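Local atomic coordinates of tail spike protein gp49 (Pseudomonas phage LKA1, PDB entry 4RU4), a protein that probably cleaves the O-specific polysaccharide of Pseudomonas as a lyase, serving the phage as a trimeric tailspike during entry into the host cell. Residues A209-L223 with D234-Y247. Residues are numbered along the deposited sequence; the frame is centred on the assembly and turned at random. Where two conformers were deposited one is given.
Sequences ASIQIVGGTVPMNGL and DDVTVTLANNAGVY. With EDO (1,2-ethanediol), chain S.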
loop_
_atom_site.group_PDB
_atom_site.type_symbol
_atom_site.label_atom_id
_atom_site.label_comp_id
_atom_site.label_asym_id
_atom_site.label_seq_id
_atom_site.Cartn_x
_atom_site.Cartn_y
_atom_site.Cartn_z
ATOM N N ALA B 209 27.412 0.008 -5.167
ATOM C CA ALA B 209 26.529 -0.979 -5.777
ATOM C C ALA B 209 27.198 -2.291 -6.134
ATOM O O ALA B 209 28.387 -2.325 -6.449
ATOM C CB ALA B 209 25.834 -0.375 -7.013
ATOM N N SER B 210 26.419 -3.365 -6.063
ATOM C CA SER B 210 26.781 -4.614 -6.724
ATOM C C SER B 210 28.095 -5.157 -6.235
ATOM O O SER B 210 28.973 -5.498 -7.054
ATOM C CB SER B 210 26.850 -4.369 -8.223
ATOM O OG SER B 210 25.552 -4.122 -8.727
ATOM N N ILE B 211 28.234 -5.211 -4.909
ATOM C CA ILE B 211 29.395 -5.800 -4.256
ATOM C C ILE B 211 28.878 -6.615 -3.065
ATOM O O ILE B 211 27.707 -6.506 -2.669
ATOM C CB ILE B 211 30.404 -4.739 -3.752
ATOM C CG1 ILE B 211 29.727 -3.776 -2.758
ATOM C CG2 ILE B 211 31.049 -3.972 -4.917
ATOM C CD1 ILE B 211 30.683 -3.012 -1.836
ATOM N N GLN B 212 29.747 -7.448 -2.531
ATOM C CA GLN B 212 29.481 -8.150 -1.282
ATOM C C GLN B 212 30.573 -7.818 -0.262
ATOM O O GLN B 212 31.768 -7.886 -0.566
ATOM C CB GLN B 212 29.385 -9.659 -1.509
ATOM C CG GLN B 212 29.334 -10.479 -0.196
ATOM C CD GLN B 212 28.921 -11.934 -0.389
ATOM O OE1 GLN B 212 28.512 -12.581 0.568
ATOM N NE2 GLN B 212 29.039 -12.461 -1.622
ATOM N N ILE B 213 30.154 -7.409 0.925
ATOM C CA ILE B 213 31.078 -7.205 2.035
ATOM C C ILE B 213 30.888 -8.388 2.977
ATOM O O ILE B 213 29.777 -8.615 3.459
ATOM C CB ILE B 213 30.740 -5.898 2.762
ATOM C CG1 ILE B 213 31.154 -4.717 1.896
ATOM C CG2 ILE B 213 31.429 -5.828 4.162
ATOM C CD1 ILE B 213 30.620 -3.420 2.420
ATOM N N VAL B 214 31.944 -9.175 3.213
ATOM C CA VAL B 214 31.860 -10.198 4.259
ATOM C C VAL B 214 32.648 -9.654 5.428
ATOM O O VAL B 214 33.881 -9.811 5.486
ATOM C CB VAL B 214 32.419 -11.534 3.800
ATOM C CG1 VAL B 214 32.279 -12.596 4.918
ATOM C CG2 VAL B 214 31.699 -11.977 2.516
ATOM N N GLY B 215 31.934 -8.981 6.338
ATOM C CA GLY B 215 32.550 -8.140 7.351
ATOM C C GLY B 215 33.251 -8.844 8.508
ATOM O O GLY B 215 34.260 -8.355 9.025
ATOM N N GLY B 216 32.725 -9.986 8.924
ATOM C CA GLY B 216 33.299 -10.695 10.052
ATOM C C GLY B 216 32.951 -10.040 11.385
ATOM O O GLY B 216 31.960 -9.303 11.517
ATOM N N THR B 217 33.808 -10.275 12.370
ATOM C CA THR B 217 33.518 -9.912 13.743
ATOM C C THR B 217 34.151 -8.620 14.199
ATOM O O THR B 217 33.791 -8.113 15.257
ATOM C CB THR B 217 34.021 -11.001 14.706
ATOM O OG1 THR B 217 35.432 -11.183 14.497
ATOM C CG2 THR B 217 33.273 -12.329 14.451
ATOM N N VAL B 218 35.096 -8.072 13.435
ATOM C CA VAL B 218 35.820 -6.879 13.925
ATOM C C VAL B 218 35.184 -5.491 13.674
ATOM O O VAL B 218 35.087 -4.676 14.603
ATOM C CB VAL B 218 37.306 -6.855 13.439
ATOM C CG1 VAL B 218 38.007 -5.605 13.981
ATOM C CG2 VAL B 218 38.028 -8.137 13.899
ATOM N N PRO B 219 34.800 -5.193 12.420
ATOM C CA PRO B 219 34.278 -3.852 12.095
ATOM C C PRO B 219 33.009 -3.553 12.865
ATOM O O PRO B 219 32.225 -4.468 13.014
ATOM C CB PRO B 219 33.944 -3.960 10.600
ATOM C CG PRO B 219 34.824 -5.103 10.095
ATOM C CD PRO B 219 34.796 -6.076 11.237
ATOM N N MET B 220 32.809 -2.323 13.345
ATOM C CA MET B 220 31.511 -1.965 13.915
ATOM C C MET B 220 30.454 -1.904 12.849
ATOM O O MET B 220 29.317 -2.310 13.087
ATOM C CB MET B 220 31.542 -0.602 14.602
ATOM C CG MET B 220 32.520 -0.528 15.740
ATOM S SD MET B 220 31.923 0.599 17.004
ATOM C CE MET B 220 31.726 2.116 16.083
ATOM N N ASN B 221 30.815 -1.354 11.684
ATOM C CA ASN B 221 29.864 -1.186 10.606
ATOM C C ASN B 221 30.341 -1.875 9.361
ATOM O O ASN B 221 31.544 -1.902 9.085
ATOM C CB ASN B 221 29.728 0.294 10.258
ATOM C CG ASN B 221 29.422 1.136 11.459
ATOM O OD1 ASN B 221 28.433 0.899 12.157
ATOM N ND2 ASN B 221 30.279 2.124 11.727
ATOM N N GLY B 222 29.404 -2.401 8.582
ATOM C CA GLY B 222 29.746 -2.901 7.260
ATOM C C GLY B 222 29.985 -1.711 6.363
ATOM O O GLY B 222 31.070 -1.549 5.803
ATOM N N LEU B 223 28.973 -0.864 6.222
ATOM C CA LEU B 223 29.107 0.372 5.460
ATOM C C LEU B 223 28.619 1.538 6.313
ATOM O O LEU B 223 27.525 1.460 6.893
ATOM C CB LEU B 223 28.282 0.282 4.179
ATOM C CG LEU B 223 27.972 1.565 3.418
ATOM C CD1 LEU B 223 29.240 2.251 2.912
ATOM C CD2 LEU B 223 27.059 1.214 2.263
ATOM N N ASP B 234 22.909 0.125 -3.555
ATOM C CA ASP B 234 21.982 -0.665 -4.359
ATOM C C ASP B 234 22.613 -2.011 -4.677
ATOM O O ASP B 234 23.818 -2.083 -4.948
ATOM C CB ASP B 234 21.637 0.074 -5.657
ATOM C CG ASP B 234 20.709 -0.731 -6.558
ATOM O OD1 ASP B 234 19.631 -1.165 -6.089
ATOM O OD2 ASP B 234 21.075 -0.960 -7.729
ATOM N N ASP B 235 21.813 -3.066 -4.585
ATOM C CA ASP B 235 22.248 -4.388 -5.010
ATOM C C ASP B 235 23.503 -4.822 -4.230
ATOM O O ASP B 235 24.429 -5.374 -4.804
ATOM C CB ASP B 235 22.497 -4.337 -6.535
ATOM C CG ASP B 235 22.772 -5.694 -7.143
ATOM O OD1 ASP B 235 22.228 -6.697 -6.630
ATOM O OD2 ASP B 235 23.532 -5.746 -8.149
ATOM N N VAL B 236 23.546 -4.576 -2.921
ATOM C CA VAL B 236 24.696 -5.033 -2.148
ATOM C C VAL B 236 24.327 -6.196 -1.248
ATOM O O VAL B 236 23.170 -6.349 -0.838
ATOM C CB VAL B 236 25.415 -3.932 -1.308
ATOM C CG1 VAL B 236 25.833 -2.740 -2.194
ATOM C CG2 VAL B 236 24.563 -3.499 -0.123
ATOM N N THR B 237 25.322 -7.010 -0.945
ATOM C CA THR B 237 25.160 -8.054 0.044
ATOM C C THR B 237 26.119 -7.749 1.195
ATOM O O THR B 237 27.289 -7.528 0.965
ATOM C CB THR B 237 25.452 -9.441 -0.562
ATOM O OG1 THR B 237 24.538 -9.674 -1.639
ATOM C CG2 THR B 237 25.248 -10.542 0.490
ATOM N N VAL B 238 25.625 -7.689 2.429
ATOM C CA VAL B 238 26.522 -7.398 3.546
ATOM C C VAL B 238 26.286 -8.402 4.656
ATOM O O VAL B 238 25.147 -8.622 5.055
ATOM C CB VAL B 238 26.278 -5.981 4.103
ATOM C CG1 VAL B 238 27.250 -5.688 5.257
ATOM C CG2 VAL B 238 26.409 -4.907 2.974
ATOM N N THR B 239 27.347 -9.016 5.157
ATOM C CA THR B 239 27.229 -9.817 6.364
ATOM C C THR B 239 28.236 -9.300 7.369
ATOM O O THR B 239 29.261 -8.711 6.997
ATOM C CB THR B 239 27.478 -11.326 6.120
ATOM O OG1 THR B 239 28.854 -11.542 5.760
ATOM C CG2 THR B 239 26.543 -11.848 5.037
ATOM N N LEU B 240 27.941 -9.503 8.640
ATOM C CA LEU B 240 28.749 -8.922 9.694
ATOM C C LEU B 240 28.348 -9.648 10.954
ATOM O O LEU B 240 27.292 -10.290 10.990
ATOM C CB LEU B 240 28.445 -7.424 9.840
ATOM C CG LEU B 240 29.271 -6.595 10.832
ATOM C CD1 LEU B 240 30.691 -6.441 10.317
ATOM C CD2 LEU B 240 28.640 -5.249 11.096
ATOM N N ALA B 241 29.195 -9.562 11.974
ATOM C CA ALA B 241 28.850 -10.068 13.299
ATOM C C ALA B 241 29.290 -9.004 14.284
ATOM O O ALA B 241 30.221 -9.211 15.048
ATOM C CB ALA B 241 29.573 -11.367 13.571
ATOM N N ASN B 242 28.629 -7.859 14.226
ATOM C CA ASN B 242 28.973 -6.720 15.055
ATOM C C ASN B 242 27.798 -5.736 15.188
ATOM O O ASN B 242 26.646 -6.162 15.387
ATOM C CB ASN B 242 30.250 -6.037 14.539
ATOM C CG ASN B 242 31.038 -5.327 15.658
ATOM O OD1 ASN B 242 30.644 -4.261 16.141
ATOM N ND2 ASN B 242 32.166 -5.912 16.051
ATOM N N ASN B 243 28.061 -4.433 15.093
ATOM C CA ASN B 243 27.033 -3.454 15.472
ATOM C C ASN B 243 26.007 -3.063 14.412
ATOM O O ASN B 243 24.824 -3.002 14.722
ATOM C CB ASN B 243 27.652 -2.194 16.086
ATOM C CG ASN B 243 26.659 -1.437 16.981
ATOM O OD1 ASN B 243 26.213 -1.951 18.006
ATOM N ND2 ASN B 243 26.301 -0.235 16.580
ATOM N N ALA B 244 26.437 -2.792 13.175
ATOM C CA ALA B 244 25.497 -2.346 12.128
ATOM C C ALA B 244 25.950 -2.772 10.754
ATOM O O ALA B 244 27.059 -2.446 10.346
ATOM C CB ALA B 244 25.331 -0.836 12.151
ATOM N N GLY B 245 25.096 -3.500 10.042
ATOM C CA GLY B 245 25.413 -3.859 8.672
ATOM C C GLY B 245 25.628 -2.610 7.834
ATOM O O GLY B 245 26.664 -2.452 7.212
ATOM N N VAL B 246 24.637 -1.717 7.827
ATOM C CA VAL B 246 24.713 -0.452 7.093
ATOM C C VAL B 246 24.257 0.644 8.051
ATOM O O VAL B 246 23.209 0.521 8.675
ATOM C CB VAL B 246 23.782 -0.455 5.855
ATOM C CG1 VAL B 246 23.842 0.871 5.113
ATOM C CG2 VAL B 246 24.180 -1.583 4.903
ATOM N N TYR B 247 25.050 1.700 8.166
ATOM C CA TYR B 247 24.719 2.800 9.060
ATOM C C TYR B 247 24.760 4.088 8.270
ATOM O O TYR B 247 25.824 4.491 7.818
ATOM C CB TYR B 247 25.737 2.853 10.205
ATOM C CG TYR B 247 25.409 3.792 11.359
ATOM C CD1 TYR B 247 24.587 4.898 11.196
ATOM C CD2 TYR B 247 25.923 3.550 12.621
ATOM C CE1 TYR B 247 24.290 5.755 12.262
ATOM C CE2 TYR B 247 25.634 4.386 13.690
ATOM C CZ TYR B 247 24.818 5.490 13.501
ATOM O OH TYR B 247 24.539 6.320 14.571
HETATM C C1 EDO S . 21.308 -8.458 -2.831
HETATM O O1 EDO S . 19.978 -8.422 -3.353
HETATM C C2 EDO S . 22.196 -9.262 -3.759
HETATM O O2 EDO S . 21.935 -8.836 -5.087
HETATM O O HOH W 1 25.887 -8.529 -3.775
HETATM O O HOH W 2 30.445 -11.783 8.006
HETATM O O HOH W 3 27.776 1.340 14.799
#
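Residues 209-223 and 234-247 pair in parallel as successive coils of the right-handed beta-helix, from one corner through a face and a turn into the next face. Along strands 212-214 and 237-240 the backbones alternate as donor and acceptor, and Thr239 N meets Ile213 O at 3.0 Å. On the face of Gln212 and Val214 the side chains lie in register with those of the next coil: the extended chain of Gln212 runs alongside Thr237, its OE1 3.8 Å from Thr237 CG2, while its NE2 bonds to Ala96 O. Inside, Ile211 CG1 packs 4.1 Å from Val236 CG1 and Leu223 lines up with Val246, the ladders of side chains expected in this pectin lyase-like fold. At the first corner, in one of two conformers of Asp235, Ser210 OG donates a hydrogen bond to its OD2 (2.7 Å), on the anti side of the carboxylate. The turn of 209-223 is two residues longer, and Leu240 and Asn242 bridge the mismatch. Leu240 extends into this turn, its chi1 of -175° turning CG away from the backbone N, with CD1 touching Pro219 CB and CD2 approaching Met220 O. Asn242 ND2 donates to Thr217 O at 2.8 Å, from above the carbonyl plane. Beyond it, a water links Asn221 OD1 to Asn243 ND2, while Asn221 ND2 bonds to Ser110 OG.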